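Long-range contacts in glucokinase (Enterococcus faecalis, PDB 2QM1), which probably phosphorylates glucose at the expense of ATP, as a zinc-containing member of the ROK family of sugar kinases: residues B[11-16]-B[92-97]; B[79-84]-B[113-118]. One frame throughout, in Å; residues are numbered along the deposited sequence. Where two conformers were deposited one is given.

In the fold
Both interactions belong to the same lobe of an actin-like ATPase fold and reach the same mixed five-stranded sheet, in which strand 68-75 lies between strand 7-13 of interaction 1 and strand 112-116 of interaction 2. Their segments alternate along the chain: 79-84 and 92-97 are parts of the connection that follows strand 68-75 and leads through helix 100-108 to strand 112-116. The two contacts do not touch; their centres are about 12 Å apart and their nearest atoms about 5 Å. Interaction 2 holds Asn116, whose side chain comes within about 2 Å of the bound magnesium ion, whereas the side chain of Leu92 in interaction 1 stays about 10 Å from that of Asn116.

Interaction 1 of 2, residues B[11-16]-B[92-97]; sequences IDLGGT and LNWTTV
The glycine turn of the first beta hairpin, the DLGGT sequence, which probably corresponds to the phosphate-binding loop of the actin-like ATPases, adjoins an apolar cluster in which Leu13 meets Leu92 and Trp94 of the loop 92-97. Leu13 is the last residue of its strand. Its CG stands anti to the backbone N (chi1 168°), which sends the branched end out from the strand toward the loop, and a single methyl touches both partners. Leu13 CD2 lies 3.7 Å from Leu92 CD1, the two leucines reaching toward each other tip to tip. The same Leu13 CD2 is 3.7 Å from Trp94 CH2, at the six-membered end of the indole, which it approaches obliquely. Leu92 CD1 in turn sits over one face of that indole, 3.7 Å above its plane and displaced toward the rim, so both leucines bear on the tryptophan.

The second branch of Leu92 reaches the glycine turn: Leu92 CD2 comes to 4.1 Å from Gly15 CA and runs past Gly14 O at 4.3 Å. No hydrogen bond joins the two segments, and the polar groups at their border are held by other partners, Gly14 O by the hydroxyl of Thr37 and Trp94 NE1 by the carbonyl of Gly43. Met73 and Thr75 of the neighbouring parallel strand 68-75 pack on Leu13, Ile46 at the start of helix 46-60 touches both Leu13 and Trp94, and Val86 of strand 85-87 adjoins the indole.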
loop_
_atom_site.group_PDB
_atom_site.type_symbol
_atom_site.label_atom_id
_atom_site.label_comp_id
_atom_site.label_asym_id
_atom_site.label_seq_id
_atom_site.Cartn_x
_atom_site.Cartn_y
_atom_site.Cartn_z
ATOM N N ILE B 11 22.208 -12.275 6.879
ATOM C CA ILE B 11 21.931 -12.654 8.264
ATOM C C ILE B 11 20.428 -12.613 8.437
ATOM O O ILE B 11 19.774 -11.615 8.091
ATOM C CB ILE B 11 22.595 -11.713 9.285
ATOM C CG1 ILE B 11 24.123 -11.721 9.076
ATOM C CG2 ILE B 11 22.162 -12.108 10.750
ATOM C CD1 ILE B 11 24.904 -10.369 9.453
ATOM N N ASP B 12 19.906 -13.705 8.981
ATOM C CA ASP B 12 18.509 -13.816 9.322
ATOM C C ASP B 12 18.372 -13.948 10.861
ATOM O O ASP B 12 18.440 -15.039 11.436
ATOM C CB ASP B 12 17.899 -14.966 8.504
ATOM C CG ASP B 12 16.452 -15.207 8.817
ATOM O OD1 ASP B 12 15.919 -14.488 9.678
ATOM O OD2 ASP B 12 15.854 -16.144 8.210
ATOM N N LEU B 13 18.180 -12.800 11.506
ATOM C CA LEU B 13 18.127 -12.691 12.971
ATOM C C LEU B 13 16.704 -12.965 13.453
ATOM O O LEU B 13 15.814 -12.137 13.235
ATOM C CB LEU B 13 18.560 -11.268 13.424
ATOM C CG LEU B 13 18.286 -10.888 14.897
ATOM C CD1 LEU B 13 18.937 -11.861 15.895
ATOM C CD2 LEU B 13 18.611 -9.393 15.307
ATOM N N GLY B 14 16.483 -14.118 14.097
ATOM C CA GLY B 14 15.150 -14.465 14.618
ATOM C C GLY B 14 15.117 -14.561 16.135
ATOM O O GLY B 14 16.158 -14.596 16.773
ATOM N N GLY B 15 13.926 -14.615 16.730
ATOM C CA GLY B 15 13.824 -14.638 18.220
ATOM C C GLY B 15 14.530 -15.792 18.930
ATOM O O GLY B 15 14.933 -15.679 20.098
ATOM N N THR B 16 14.687 -16.904 18.213
ATOM C CA THR B 16 15.313 -18.134 18.744
ATOM C C THR B 16 16.653 -18.526 18.121
ATOM O O THR B 16 17.534 -19.059 18.829
ATOM C CB THR B 16 14.401 -19.351 18.488
ATOM O OG1 THR B 16 13.040 -18.922 18.397
ATOM C CG2 THR B 16 14.542 -20.332 19.576
ATOM N N LEU B 92 13.235 -9.401 21.562
ATOM C CA LEU B 92 14.673 -9.563 21.679
ATOM C C LEU B 92 15.176 -8.981 22.993
ATOM O O LEU B 92 16.338 -9.170 23.344
ATOM C CB LEU B 92 15.384 -8.901 20.490
ATOM C CG LEU B 92 15.308 -9.600 19.122
ATOM C CD1 LEU B 92 16.147 -8.874 18.054
ATOM C CD2 LEU B 92 15.711 -11.092 19.203
ATOM N N ASN B 93 14.286 -8.289 23.710
ATOM C CA ASN B 93 14.633 -7.512 24.900
ATOM C C ASN B 93 15.366 -6.213 24.572
ATOM O O ASN B 93 15.940 -5.599 25.451
ATOM C CB ASN B 93 15.501 -8.323 25.911
ATOM C CG ASN B 93 14.725 -9.408 26.666
ATOM O OD1 ASN B 93 13.515 -9.273 26.913
ATOM N ND2 ASN B 93 15.438 -10.485 27.068
ATOM N N TRP B 94 15.393 -5.803 23.311
ATOM C CA TRP B 94 15.865 -4.459 22.982
ATOM C C TRP B 94 14.753 -3.481 23.326
ATOM O O TRP B 94 13.768 -3.428 22.632
ATOM C CB TRP B 94 16.230 -4.343 21.504
ATOM C CG TRP B 94 17.410 -5.193 21.106
ATOM C CD1 TRP B 94 18.301 -5.792 21.945
ATOM C CD2 TRP B 94 17.827 -5.520 19.780
ATOM N NE1 TRP B 94 19.239 -6.488 21.228
ATOM C CE2 TRP B 94 18.976 -6.332 19.894
ATOM C CE3 TRP B 94 17.350 -5.196 18.503
ATOM C CZ2 TRP B 94 19.662 -6.822 18.782
ATOM C CZ3 TRP B 94 18.019 -5.689 17.399
ATOM C CH2 TRP B 94 19.164 -6.505 17.547
ATOM N N THR B 95 14.888 -2.735 24.421
ATOM C CA THR B 95 13.839 -1.783 24.777
ATOM C C THR B 95 14.228 -0.358 24.368
ATOM O O THR B 95 13.457 0.604 24.461
ATOM C CB THR B 95 13.508 -1.861 26.268
ATOM O OG1 THR B 95 14.719 -1.693 27.022
ATOM C CG2 THR B 95 12.882 -3.214 26.585
ATOM N N THR B 96 15.429 -0.255 23.853
ATOM C CA THR B 96 16.029 1.012 23.546
ATOM C C THR B 96 16.482 0.892 22.079
ATOM O O THR B 96 16.721 -0.226 21.622
ATOM C CB THR B 96 17.168 1.129 24.577
ATOM O OG1 THR B 96 16.760 1.940 25.714
ATOM C CG2 THR B 96 18.465 1.504 24.012
ATOM N N VAL B 97 16.583 2.011 21.356
ATOM C CA VAL B 97 17.030 2.009 19.938
ATOM C C VAL B 97 18.461 1.411 19.819
ATOM O O VAL B 97 19.385 1.852 20.524
ATOM C CB VAL B 97 17.054 3.443 19.342
ATOM C CG1 VAL B 97 17.315 3.414 17.872
ATOM C CG2 VAL B 97 15.754 4.195 19.608
#

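Interaction 2 of 2, residues B[79-84]-B[113-118]; sequences VDIEKG and ALDNDA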
loop_
_atom_site.group_PDB
_atom_site.type_symbol
_atom_site.label_atom_id
_atom_site.label_comp_id
_atom_site.label_asym_id
_atom_site.label_seq_id
_atom_site.Cartn_x
_atom_site.Cartn_y
_atom_site.Cartn_z
ATOM N N VAL B 79 12.927 -0.636 11.282
ATOM C CA VAL B 79 14.275 -0.226 10.961
ATOM C C VAL B 79 14.257 1.128 10.283
ATOM O O VAL B 79 13.541 1.317 9.314
ATOM C CB VAL B 79 14.999 -1.316 10.056
ATOM C CG1 VAL B 79 16.391 -0.830 9.582
ATOM C CG2 VAL B 79 15.145 -2.654 10.831
ATOM N N ASP B 80 15.073 2.051 10.789
ATOM C CA ASP B 80 15.356 3.301 10.106
ATOM C C ASP B 80 16.587 2.984 9.242
ATOM O O ASP B 80 17.677 2.724 9.766
ATOM C CB ASP B 80 15.665 4.428 11.107
ATOM C CG ASP B 80 15.717 5.790 10.450
ATOM O OD1 ASP B 80 16.164 5.860 9.299
ATOM O OD2 ASP B 80 15.290 6.787 11.087
ATOM N N ILE B 81 16.344 2.941 7.937
ATOM C CA ILE B 81 17.307 2.612 6.918
ATOM C C ILE B 81 18.445 3.629 6.895
ATOM O O ILE B 81 19.600 3.241 6.909
ATOM C CB ILE B 81 16.599 2.535 5.516
ATOM C CG1 ILE B 81 15.466 1.488 5.543
ATOM C CG2 ILE B 81 17.603 2.346 4.383
ATOM C CD1 ILE B 81 15.928 0.051 5.723
ATOM N N GLU B 82 18.115 4.920 6.866
ATOM C CA GLU B 82 19.129 5.966 6.879
ATOM C C GLU B 82 19.998 5.842 8.141
ATOM O O GLU B 82 21.213 5.877 8.055
ATOM C CB GLU B 82 18.500 7.376 6.775
ATOM C CG GLU B 82 19.508 8.426 6.238
ATOM C CD GLU B 82 19.424 9.782 6.912
ATOM O OE1 GLU B 82 19.793 9.896 8.111
ATOM O OE2 GLU B 82 19.014 10.754 6.224
ATOM N N LYS B 83 19.358 5.666 9.299
ATOM C CA LYS B 83 20.056 5.557 10.589
ATOM C C LYS B 83 20.812 4.238 10.825
ATOM O O LYS B 83 21.768 4.232 11.593
ATOM C CB LYS B 83 19.065 5.812 11.755
ATOM C CG LYS B 83 19.280 7.109 12.513
ATOM C CD LYS B 83 19.534 8.281 11.566
ATOM C CE LYS B 83 18.406 9.293 11.584
ATOM N NZ LYS B 83 18.812 10.407 12.448
ATOM N N GLY B 84 20.365 3.139 10.187
ATOM C CA GLY B 84 20.866 1.783 10.501
ATOM C C GLY B 84 20.538 1.325 11.925
ATOM O O GLY B 84 21.343 0.710 12.628
ATOM N N ALA B 113 24.088 -3.389 5.700
ATOM C CA ALA B 113 22.776 -2.836 5.541
ATOM C C ALA B 113 21.805 -3.719 6.309
ATOM O O ALA B 113 22.039 -4.908 6.488
ATOM C CB ALA B 113 22.375 -2.758 4.055
ATOM N N LEU B 114 20.734 -3.144 6.825
ATOM C CA LEU B 114 19.785 -4.008 7.501
ATOM C C LEU B 114 18.384 -3.578 7.209
ATOM O O LEU B 114 18.122 -2.442 6.807
ATOM C CB LEU B 114 20.038 -4.067 9.027
ATOM C CG LEU B 114 19.473 -2.953 9.920
ATOM C CD1 LEU B 114 19.947 -3.135 11.331
ATOM C CD2 LEU B 114 19.810 -1.557 9.409
ATOM N N ASP B 115 17.471 -4.502 7.439
ATOM C CA ASP B 115 16.064 -4.231 7.181
ATOM C C ASP B 115 15.201 -5.104 8.070
ATOM O O ASP B 115 15.701 -5.932 8.793
ATOM C CB ASP B 115 15.687 -4.300 5.669
ATOM C CG ASP B 115 14.544 -3.317 5.290
ATOM O OD1 ASP B 115 13.512 -3.181 6.046
ATOM O OD2 ASP B 115 14.711 -2.648 4.245
ATOM N N ASN B 116 13.920 -4.838 8.071
ATOM C CA ASN B 116 12.982 -5.659 8.835
ATOM C C ASN B 116 12.978 -7.102 8.295
ATOM O O ASN B 116 13.201 -7.319 7.112
ATOM C CB ASN B 116 11.608 -5.038 8.740
ATOM C CG ASN B 116 10.545 -5.980 9.148
ATOM O OD1 ASN B 116 10.293 -6.152 10.339
ATOM N ND2 ASN B 116 9.978 -6.665 8.197
ATOM N N ASP B 117 12.679 -8.072 9.155
ATOM C CA ASP B 117 12.842 -9.476 8.797
ATOM C C ASP B 117 11.901 -9.977 7.695
ATOM O O ASP B 117 12.358 -10.646 6.780
ATOM C CB ASP B 117 12.815 -10.386 10.036
ATOM C CG ASP B 117 11.511 -10.280 10.850
ATOM O OD1 ASP B 117 10.691 -9.371 10.603
ATOM O OD2 ASP B 117 11.338 -11.102 11.793
ATOM N N ALA B 118 10.620 -9.605 7.726
ATOM C CA ALA B 118 9.738 -9.941 6.584
ATOM C C ALA B 118 10.034 -9.105 5.358
ATOM O O ALA B 118 9.841 -9.573 4.258
ATOM C CB ALA B 118 8.298 -9.864 6.959
HETATM O O HOH W 1 20.901 0.212 6.930
#
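With CG1 anti to its backbone N (chi1 174°), Val79 divides its two methyls between Leu114 and the peptide that follows Asp115. This contact lays the short hairpin of strands 78-80 and 85-87 against strand 112-116, where the DNDA sequence leads into helix 117-128 with Asn116 as N-cap residue. Val79 CG2 rests 3.7 Å from Asn116 N, while Val79 CG1 turns to the isobutyl group of Leu114. Leu114 was modelled in two conformers, so the close fit between these two side chains is doubtful in detail; in one of them Leu114 CD2 also lies 3.7 Å from Gly84 CA.

Next to Val79, Ile81 slants across the carboxylate of Asp115, Ile81 CD1 being 3.3 Å from Asp115 OD2 and 3.5 Å from Leu114 O. That carboxylate is gripped by several partners: OD2 bonds to His158, and OD1 takes the side-chain amide of Asn119 as well as Asn116 N at 2.6 Å, the latter through its anti lone pair. Asp115 thus ties together Asn116 and Asn119, both of which bind the magnesium ion. A water donates to Ile81 O and accepts weakly from Leu114 N. The turn between the hairpin strands is secured by an Asx motif, in which Lys83 N meets Asp80 OD1 at 3.2 Å, nearly straight (170°) but from above the carboxylate plane.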